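Local coordinates for beta-porphyranase B (Bacteroides plebeius, PDB 4AWD), which cleaves the sulfated red-algal polysaccharide porphyran at the linkages between beta-D-galactopyranose and alpha-L-galactopyranose-6-sulfate, at residues Q175-I180 with Y243-V248; N251-Y256 with I265-K270. All coordinates share one frame; numbering follows the deposited sequence.

Interaction 1. Residues Q175-I180 with Y243-V248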
ATOM      1  N   GLN A 175      -0.908  12.840  -2.244  1.00 15.31           N
ATOM      2  CA  GLN A 175      -1.879  11.810  -2.590  1.00 14.90           C
ATOM      3  C   GLN A 175      -1.385  10.432  -2.169  1.00 14.40           C
ATOM      4  O   GLN A 175      -0.195  10.226  -1.936  1.00 14.49           O
ATOM      5  CB  GLN A 175      -2.220  11.830  -4.086  1.00 14.77           C
ATOM      6  CG  GLN A 175      -2.811  13.141  -4.593  1.00 16.05           C
ATOM      7  CD  GLN A 175      -1.741  14.197  -4.885  1.00 17.07           C
ATOM      8  OE1 GLN A 175      -0.730  13.916  -5.523  1.00 15.93           O
ATOM      9  NE2 GLN A 175      -1.968  15.414  -4.410  1.00 18.37           N
ATOM     10  N   GLU A 176      -2.318   9.496  -2.098  1.00 13.52           N
ATOM     11  CA  GLU A 176      -2.070   8.194  -1.547  1.00 13.56           C
ATOM     12  C   GLU A 176      -3.082   7.236  -2.151  1.00 13.16           C
ATOM     13  O   GLU A 176      -4.290   7.485  -2.093  1.00 12.62           O
ATOM     14  CB  GLU A 176      -2.231   8.235  -0.020  1.00 13.76           C
ATOM     15  CG  GLU A 176      -1.854   6.952   0.698  1.00 14.42           C
ATOM     16  CD  GLU A 176      -1.809   7.133   2.202  1.00 17.56           C
ATOM     17  OE1 GLU A 176      -1.979   8.276   2.689  1.00 20.16           O
ATOM     18  OE2 GLU A 176      -1.620   6.131   2.913  1.00 19.56           O
ATOM     19  N   LEU A 177      -2.577   6.152  -2.725  1.00 12.45           N
ATOM     20  CA  LEU A 177      -3.402   5.189  -3.432  1.00 12.85           C
ATOM     21  C   LEU A 177      -3.220   3.821  -2.792  1.00 12.32           C
ATOM     22  O   LEU A 177      -2.162   3.196  -2.905  1.00 11.87           O
ATOM     23  CB  LEU A 177      -3.052   5.184  -4.936  1.00 13.15           C
ATOM     24  CG  LEU A 177      -3.518   4.086  -5.917  1.00 15.04           C
ATOM     25  CD1 LEU A 177      -5.016   3.889  -5.886  1.00 17.32           C
ATOM     26  CD2 LEU A 177      -3.079   4.421  -7.346  1.00 14.77           C
ATOM     27  N   ASP A 178      -4.249   3.394  -2.079  1.00 12.29           N
ATOM     28  CA  ASP A 178      -4.239   2.117  -1.363  1.00 12.59           C
ATOM     29  C   ASP A 178      -4.857   1.058  -2.242  1.00 12.20           C
ATOM     30  O   ASP A 178      -6.057   1.108  -2.528  1.00 12.29           O
ATOM     31  CB  ASP A 178      -5.031   2.229  -0.050  1.00 13.18           C
ATOM     32  CG  ASP A 178      -4.305   3.059   0.996  1.00 13.49           C
ATOM     33  OD1 ASP A 178      -3.153   2.709   1.296  1.00 14.15           O
ATOM     34  OD2 ASP A 178      -4.879   4.047   1.514  1.00 15.27           O
ATOM     35  N   ILE A 179      -4.033   0.122  -2.699  1.00 11.92           N
ATOM     36  CA  ILE A 179      -4.509  -0.930  -3.586  1.00 11.42           C
ATOM     37  C   ILE A 179      -5.123  -2.054  -2.751  1.00 10.98           C
ATOM     38  O   ILE A 179      -6.195  -2.552  -3.075  1.00 11.10           O
ATOM     39  CB  ILE A 179      -3.407  -1.419  -4.564  1.00 11.67           C
ATOM     40  CG1 ILE A 179      -3.051  -0.281  -5.532  1.00 11.47           C
ATOM     41  CG2 ILE A 179      -3.889  -2.646  -5.341  1.00 11.53           C
ATOM     42  CD1 ILE A 179      -1.782  -0.459  -6.339  1.00 10.97           C
ATOM     43  N   ILE A 180      -4.455  -2.435  -1.667  1.00 10.51           N
ATOM     44  CA  ILE A 180      -5.074  -3.328  -0.685  1.00  9.90           C
ATOM     45  C   ILE A 180      -4.597  -3.045   0.725  1.00  9.34           C
ATOM     46  O   ILE A 180      -3.401  -2.833   0.955  1.00  9.64           O
ATOM     47  CB  ILE A 180      -4.887  -4.851  -1.038  1.00 10.39           C
ATOM     48  CG1 ILE A 180      -5.661  -5.754  -0.061  1.00  9.54           C
ATOM     49  CG2 ILE A 180      -3.375  -5.247  -1.123  1.00  9.52           C
ATOM     50  CD1 ILE A 180      -7.196  -5.573  -0.104  1.00  8.91           C
ATOM     51  N   TYR A 243      -3.961  -8.381  -6.145  1.00 11.13           N
ATOM     52  CA  TYR A 243      -4.583  -7.092  -5.811  1.00 10.89           C
ATOM     53  C   TYR A 243      -3.970  -6.013  -6.695  1.00 10.84           C
ATOM     54  O   TYR A 243      -2.775  -5.723  -6.614  1.00 10.32           O
ATOM     55  CB  TYR A 243      -4.396  -6.742  -4.330  1.00 10.89           C
ATOM     56  CG  TYR A 243      -4.908  -7.787  -3.368  1.00 10.91           C
ATOM     57  CD1 TYR A 243      -6.240  -7.780  -2.951  1.00  9.26           C
ATOM     58  CD2 TYR A 243      -4.059  -8.783  -2.869  1.00 11.35           C
ATOM     59  CE1 TYR A 243      -6.724  -8.727  -2.067  1.00  9.22           C
ATOM     60  CE2 TYR A 243      -4.536  -9.758  -1.990  1.00 11.86           C
ATOM     61  CZ  TYR A 243      -5.876  -9.717  -1.590  1.00 10.86           C
ATOM     62  OH  TYR A 243      -6.366 -10.664  -0.721  1.00  9.52           O
ATOM     63  N   GLY A 244      -4.799  -5.431  -7.547  1.00 10.96           N
ATOM     64  CA  GLY A 244      -4.305  -4.586  -8.609  1.00 11.16           C
ATOM     65  C   GLY A 244      -5.089  -3.321  -8.843  1.00 11.64           C
ATOM     66  O   GLY A 244      -6.291  -3.223  -8.568  1.00 11.09           O
ATOM     67  N   CYS A 245      -4.378  -2.340  -9.353  1.00 12.28           N
ATOM     68  CA  CYS A 245      -4.969  -1.078  -9.672  1.00 13.73           C
ATOM     69  C   CYS A 245      -4.603  -0.696 -11.098  1.00 13.56           C
ATOM     70  O   CYS A 245      -3.434  -0.806 -11.495  1.00 13.17           O
ATOM     71  CB  CYS A 245      -4.404  -0.020  -8.748  1.00 13.87           C
ATOM     72  SG  CYS A 245      -5.113   1.541  -9.086  1.00 20.26           S
ATOM     73  N   TRP A 246      -5.601  -0.250 -11.857  1.00 13.28           N
ATOM     74  CA  TRP A 246      -5.342   0.480 -13.082  1.00 13.60           C
ATOM     75  C   TRP A 246      -5.509   1.961 -12.764  1.00 13.15           C
ATOM     76  O   TRP A 246      -6.624   2.470 -12.659  1.00 13.15           O
ATOM     77  CB  TRP A 246      -6.292   0.070 -14.212  1.00 13.33           C
ATOM     78  CG  TRP A 246      -5.999   0.758 -15.523  1.00 14.72           C
ATOM     79  CD1 TRP A 246      -5.117   1.789 -15.744  1.00 15.69           C
ATOM     80  CD2 TRP A 246      -6.602   0.476 -16.794  1.00 16.19           C
ATOM     81  NE1 TRP A 246      -5.130   2.153 -17.074  1.00 15.32           N
ATOM     82  CE2 TRP A 246      -6.035   1.366 -17.736  1.00 16.77           C
ATOM     83  CE3 TRP A 246      -7.564  -0.445 -17.228  1.00 17.49           C
ATOM     84  CZ2 TRP A 246      -6.404   1.362 -19.090  1.00 18.64           C
ATOM     85  CZ3 TRP A 246      -7.924  -0.453 -18.572  1.00 18.97           C
ATOM     86  CH2 TRP A 246      -7.345   0.448 -19.487  1.00 17.96           C
ATOM     87  N   TRP A 247      -4.393   2.647 -12.592  1.00 12.98           N
ATOM     88  CA  TRP A 247      -4.438   4.079 -12.344  1.00 12.52           C
ATOM     89  C   TRP A 247      -4.578   4.736 -13.722  1.00 12.53           C
ATOM     90  O   TRP A 247      -3.595   4.932 -14.428  1.00 12.34           O
ATOM     91  CB  TRP A 247      -3.190   4.506 -11.571  1.00 11.63           C
ATOM     92  CG  TRP A 247      -3.125   5.958 -11.181  1.00 11.58           C
ATOM     93  CD1 TRP A 247      -4.090   6.921 -11.362  1.00 10.52           C
ATOM     94  CD2 TRP A 247      -2.036   6.606 -10.508  1.00 10.14           C
ATOM     95  NE1 TRP A 247      -3.654   8.119 -10.860  1.00 10.59           N
ATOM     96  CE2 TRP A 247      -2.400   7.958 -10.334  1.00  9.31           C
ATOM     97  CE3 TRP A 247      -0.781   6.172 -10.047  1.00 10.03           C
ATOM     98  CZ2 TRP A 247      -1.563   8.880  -9.714  1.00 10.09           C
ATOM     99  CZ3 TRP A 247       0.057   7.091  -9.426  1.00 11.56           C
ATOM    100  CH2 TRP A 247      -0.339   8.433  -9.266  1.00 11.68           C
ATOM    101  N   VAL A 248      -5.820   5.021 -14.109  1.00 12.62           N
ATOM    102  CA  VAL A 248      -6.139   5.355 -15.503  1.00 12.49           C
ATOM    103  C   VAL A 248      -5.719   6.767 -15.877  1.00 13.00           C
ATOM    104  O   VAL A 248      -5.120   6.972 -16.935  1.00 13.43           O
ATOM    105  CB  VAL A 248      -7.645   5.203 -15.810  1.00 12.62           C
ATOM    106  CG1 VAL A 248      -7.944   5.612 -17.281  1.00 11.81           C
ATOM    107  CG2 VAL A 248      -8.112   3.793 -15.512  1.00 11.20           C
TER

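Interaction 2. Residues N251-Y256 with I265-K270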
ATOM      1  N   ASN A 251      -8.131  11.469 -12.613  1.00 14.00           N
ATOM      2  CA  ASN A 251      -9.458  11.418 -11.977  1.00 14.33           C
ATOM      3  C   ASN A 251     -10.020  10.012 -11.710  1.00 14.34           C
ATOM      4  O   ASN A 251     -11.162   9.881 -11.248  1.00 14.64           O
ATOM      5  CB  ASN A 251     -10.480  12.205 -12.800  1.00 13.77           C
ATOM      6  CG  ASN A 251     -10.139  13.669 -12.893  1.00 15.29           C
ATOM      7  OD1 ASN A 251      -9.477  14.094 -13.832  1.00 16.30           O
ATOM      8  ND2 ASN A 251     -10.575  14.453 -11.910  1.00 16.44           N
ATOM      9  N   THR A 252      -9.240   8.970 -11.991  1.00 13.98           N
ATOM     10  CA  THR A 252      -9.821   7.627 -12.119  1.00 13.98           C
ATOM     11  C   THR A 252      -8.852   6.502 -11.812  1.00 13.72           C
ATOM     12  O   THR A 252      -7.805   6.376 -12.438  1.00 14.49           O
ATOM     13  CB  THR A 252     -10.362   7.423 -13.542  1.00 13.91           C
ATOM     14  OG1 THR A 252     -10.969   8.643 -13.975  1.00 14.21           O
ATOM     15  CG2 THR A 252     -11.383   6.277 -13.598  1.00 13.57           C
ATOM     16  N   VAL A 253      -9.221   5.680 -10.845  1.00 13.65           N
ATOM     17  CA  VAL A 253      -8.446   4.506 -10.481  1.00 13.24           C
ATOM     18  C   VAL A 253      -9.414   3.333 -10.394  1.00 13.07           C
ATOM     19  O   VAL A 253     -10.525   3.491  -9.902  1.00 12.82           O
ATOM     20  CB  VAL A 253      -7.713   4.698  -9.139  1.00 13.59           C
ATOM     21  CG1 VAL A 253      -6.725   3.587  -8.949  1.00 14.91           C
ATOM     22  CG2 VAL A 253      -6.961   6.037  -9.106  1.00 12.90           C
ATOM     23  N   LYS A 254      -9.008   2.174 -10.912  1.00 13.07           N
ATOM     24  CA  LYS A 254      -9.893   1.000 -11.004  1.00 12.84           C
ATOM     25  C   LYS A 254      -9.236  -0.237 -10.390  1.00 12.86           C
ATOM     26  O   LYS A 254      -8.096  -0.567 -10.718  1.00 13.39           O
ATOM     27  CB  LYS A 254     -10.268   0.719 -12.464  1.00 12.14           C
ATOM     28  CG  LYS A 254     -10.910   1.904 -13.186  1.00 11.49           C
ATOM     29  CD  LYS A 254     -11.479   1.548 -14.582  1.00  8.65           C
ATOM     30  CE  LYS A 254     -12.276   2.731 -15.152  1.00  6.47           C
ATOM     31  NZ  LYS A 254     -12.803   2.521 -16.562  1.00  4.18           N
ATOM     32  N   PHE A 255      -9.966  -0.946  -9.535  1.00 12.66           N
ATOM     33  CA  PHE A 255      -9.357  -2.015  -8.738  1.00 12.51           C
ATOM     34  C   PHE A 255      -9.718  -3.436  -9.158  1.00 12.78           C
ATOM     35  O   PHE A 255     -10.854  -3.720  -9.549  1.00 12.93           O
ATOM     36  CB  PHE A 255      -9.625  -1.784  -7.248  1.00 12.40           C
ATOM     37  CG  PHE A 255      -9.122  -0.463  -6.765  1.00 10.93           C
ATOM     38  CD1 PHE A 255      -7.799  -0.316  -6.388  1.00  9.27           C
ATOM     39  CD2 PHE A 255      -9.968   0.651  -6.737  1.00  9.78           C
ATOM     40  CE1 PHE A 255      -7.309   0.923  -5.965  1.00 11.63           C
ATOM     41  CE2 PHE A 255      -9.492   1.891  -6.309  1.00 12.04           C
ATOM     42  CZ  PHE A 255      -8.155   2.028  -5.916  1.00 10.83           C
ATOM     43  N   TYR A 256      -8.728  -4.322  -9.079  1.00 12.68           N
ATOM     44  CA  TYR A 256      -8.870  -5.701  -9.541  1.00 12.57           C
ATOM     45  C   TYR A 256      -8.468  -6.698  -8.465  1.00 12.27           C
ATOM     46  O   TYR A 256      -7.429  -6.561  -7.823  1.00 11.72           O
ATOM     47  CB  TYR A 256      -8.063  -5.930 -10.819  1.00 12.52           C
ATOM     48  CG  TYR A 256      -8.569  -5.109 -11.987  1.00 14.01           C
ATOM     49  CD1 TYR A 256      -8.305  -3.733 -12.073  1.00 12.93           C
ATOM     50  CD2 TYR A 256      -9.330  -5.703 -13.003  1.00 14.87           C
ATOM     51  CE1 TYR A 256      -8.782  -2.975 -13.126  1.00 13.07           C
ATOM     52  CE2 TYR A 256      -9.815  -4.944 -14.072  1.00 15.25           C
ATOM     53  CZ  TYR A 256      -9.532  -3.584 -14.125  1.00 15.34           C
ATOM     54  OH  TYR A 256     -10.007  -2.832 -15.174  1.00 15.88           O
ATOM     55  N   ILE A 265     -12.722   4.193  -8.094  1.00 16.00           N
ATOM     56  CA  ILE A 265     -12.797   5.376  -7.266  1.00 16.26           C
ATOM     57  C   ILE A 265     -12.344   6.581  -8.066  1.00 16.65           C
ATOM     58  O   ILE A 265     -11.240   6.590  -8.610  1.00 16.81           O
ATOM     59  CB  ILE A 265     -11.981   5.257  -5.950  1.00 16.33           C
ATOM     60  CG1 ILE A 265     -12.459   4.062  -5.114  1.00 16.30           C
ATOM     61  CG2 ILE A 265     -12.072   6.555  -5.157  1.00 15.23           C
ATOM     62  CD1 ILE A 265     -11.673   3.837  -3.828  1.00 16.47           C
ATOM     63  N   LYS A 266     -13.208   7.588  -8.152  1.00 17.30           N
ATOM     64  CA  LYS A 266     -12.803   8.890  -8.655  1.00 18.27           C
ATOM     65  C   LYS A 266     -12.339   9.699  -7.451  1.00 18.16           C
ATOM     66  O   LYS A 266     -13.162  10.061  -6.613  1.00 18.58           O
ATOM     67  CB  LYS A 266     -13.969   9.598  -9.357  1.00 18.84           C
ATOM     68  CG  LYS A 266     -14.783   8.731 -10.344  1.00 21.11           C
ATOM     69  CD  LYS A 266     -14.080   8.478 -11.667  1.00 23.67           C
ATOM     70  CE  LYS A 266     -14.454   9.517 -12.726  1.00 26.71           C
ATOM     71  NZ  LYS A 266     -13.521   9.464 -13.921  1.00 26.70           N
ATOM     72  N   PRO A 267     -11.019   9.965  -7.333  1.00 18.02           N
ATOM     73  CA  PRO A 267     -10.558  10.726  -6.163  1.00 17.59           C
ATOM     74  C   PRO A 267     -11.154  12.129  -6.186  1.00 17.42           C
ATOM     75  O   PRO A 267     -11.483  12.649  -7.266  1.00 17.21           O
ATOM     76  CB  PRO A 267      -9.032  10.773  -6.334  1.00 17.30           C
ATOM     77  CG  PRO A 267      -8.702   9.680  -7.276  1.00 17.37           C
ATOM     78  CD  PRO A 267      -9.891   9.580  -8.205  1.00 18.17           C
ATOM     79  N   THR A 268     -11.299  12.716  -5.002  1.00 17.02           N
ATOM     80  CA  THR A 268     -12.101  13.921  -4.815  1.00 17.18           C
ATOM     81  C   THR A 268     -11.505  15.155  -5.502  1.00 17.61           C
ATOM     82  O   THR A 268     -10.290  15.385  -5.462  1.00 16.95           O
ATOM     83  CB  THR A 268     -12.367  14.193  -3.311  1.00 17.02           C
ATOM     84  OG1 THR A 268     -13.000  15.468  -3.145  1.00 17.42           O
ATOM     85  CG2 THR A 268     -11.086  14.185  -2.539  1.00 15.81           C
ATOM     86  N   THR A 269     -12.381  15.932  -6.134  1.00 18.23           N
ATOM     87  CA  THR A 269     -11.981  17.121  -6.866  1.00 19.08           C
ATOM     88  C   THR A 269     -12.180  18.380  -6.018  1.00 20.03           C
ATOM     89  O   THR A 269     -12.198  19.509  -6.551  1.00 19.95           O
ATOM     90  CB  THR A 269     -12.755  17.263  -8.177  1.00 19.11           C
ATOM     91  OG1 THR A 269     -14.168  17.253  -7.896  1.00 19.40           O
ATOM     92  CG2 THR A 269     -12.401  16.140  -9.127  1.00 17.71           C
ATOM     93  N   LYS A 270     -12.304  18.185  -4.702  1.00 20.46           N
ATOM     94  CA  LYS A 270     -12.547  19.292  -3.794  1.00 21.36           C
ATOM     95  C   LYS A 270     -11.523  20.403  -3.987  1.00 21.57           C
ATOM     96  O   LYS A 270     -11.887  21.574  -4.117  1.00 22.06           O
ATOM     97  CB  LYS A 270     -12.558  18.828  -2.334  1.00 21.99           C
ATOM     98  CG  LYS A 270     -13.147  19.859  -1.364  1.00 22.35           C
ATOM     99  CD  LYS A 270     -13.291  19.283   0.041  1.00 24.26           C
ATOM    100  CE  LYS A 270     -13.684  20.368   1.031  1.00 24.48           C
ATOM    101  NZ  LYS A 270     -13.780  19.843   2.414  1.00 25.35           N
TER
HETATM  102  O   HOH W   1     -11.889  12.414  -9.820  1.00 14.07           O

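Interaction 1. Residues Q175-I180 with Y243-V248
Residues 177-180 and 243-247 run in nearly opposite directions, 164° apart end to end, and meet through side chains; Ile179 and Cys245 come within 6.1 Å measured CA to CA. Ile180 lies over one face of the Tyr243 ring. Its CG1 sits 3.9 Å from the ring centroid, 23° off the normal, as a CH-pi contact displaced toward the rim. CG1 of Ile180 is anti to the backbone N (chi1 -175°), and this puts CG1 and CD1 along the CD1-CE1 side of the ring while CG2 rests near CB and CG of Tyr243. Ile179 comes next along the contact. Its CG1 packs on Cys245 CB at 3.5 Å, and CD1 follows it onto the same atom. The other branch, CG2, turns to the backbone of Tyr243, 3.5 Å from Tyr243 O. Leu177 closes the row with its two methyl groups. Both touch the sulfur of Cys245, and CD2 also reaches Trp247 CE3 at 4.0 Å, slanting toward the indole. All seven touching residues are buried. Ile179 and Ile180 both face Phe151 of strand 149-163, a classic beta bulge, which brings two successive isoleucines to this layer. On the same strand Glu176, probably the nucleophile, does not touch residues 243-248; its OE1 is hydrogen-bonded to Trp210 NE1. Apolar packing between the strand that carries the probable nucleophile and an opposing strand, with Glu176 and Asp178 turned to the other face, fits the beta-sandwich jelly roll of glycosyl hydrolase family 16.

Interaction 2. Residues N251-Y256 with I265-K270
Val253 and Ile265 form an antiparallel hydrogen-bonded pair, and this is the tight end of the contact. Ile265 N gives a nearly straight bond to Val253 O, 2.9 Å long with an N-H...O angle of 163°. The return bond, Val253 N to Ile265 O, is 3.1 Å, and its donor stands 26° out of the carbonyl plane. Beside the pair, Ile265 CD1 touches Phe255 CE2 at 3.8 Å, meeting the ring obliquely. Pro267 brings CD to 3.3 Å from Asn251 O, while its CG only grazes Val253 CG2. The other end is looser and more open to solvent. Lys266 is exposed, and its chain bends at chi2 and chi3 (-92° at chi3). The bent chain runs alongside Thr252 in the same direction, and NZ donates to Thr252 OG1 at 2.7 Å. That hydroxyl is also hydrogen-bonded to Asp249 OD1. A water fills in where the backbones part. It donates to Asn251 O and to Pro267 O, 2.6 Å from the latter, and accepts from Asn251 ND2. The same amide nitrogen is hydrogen-bonded to Asp273 O. The exposed Thr269 meets it through CG2, the two side chains crossing at about a right angle. The contact is characteristic of the open end of a beta hairpin, where strands 252-257 and 260-265 stop pairing and the chain leaves through a loop toward strand 281-285.

Overall arrangement
The centres of interactions 1 and 2 lie 9 Å apart. Both segments of interaction 1 precede those of interaction 2 along the chain. Strand 252-257 of the second is the next strand after 241-249 of the first, and the two pair antiparallel: Gly244 O with Tyr256 N and Trp246 N with Lys254 O are probable hydrogen bonds. Strand 168-182 packs on this pair, with Leu177 touching both Val253 and Phe255. Interaction 1 is deep in the chain, about 8 Å from its centre, and interaction 2 lies about 16 Å out. Together they join the strand of the probable nucleophile to the neighbouring hairpin 252-265 within the glycosyl hydrolase family 16 fold.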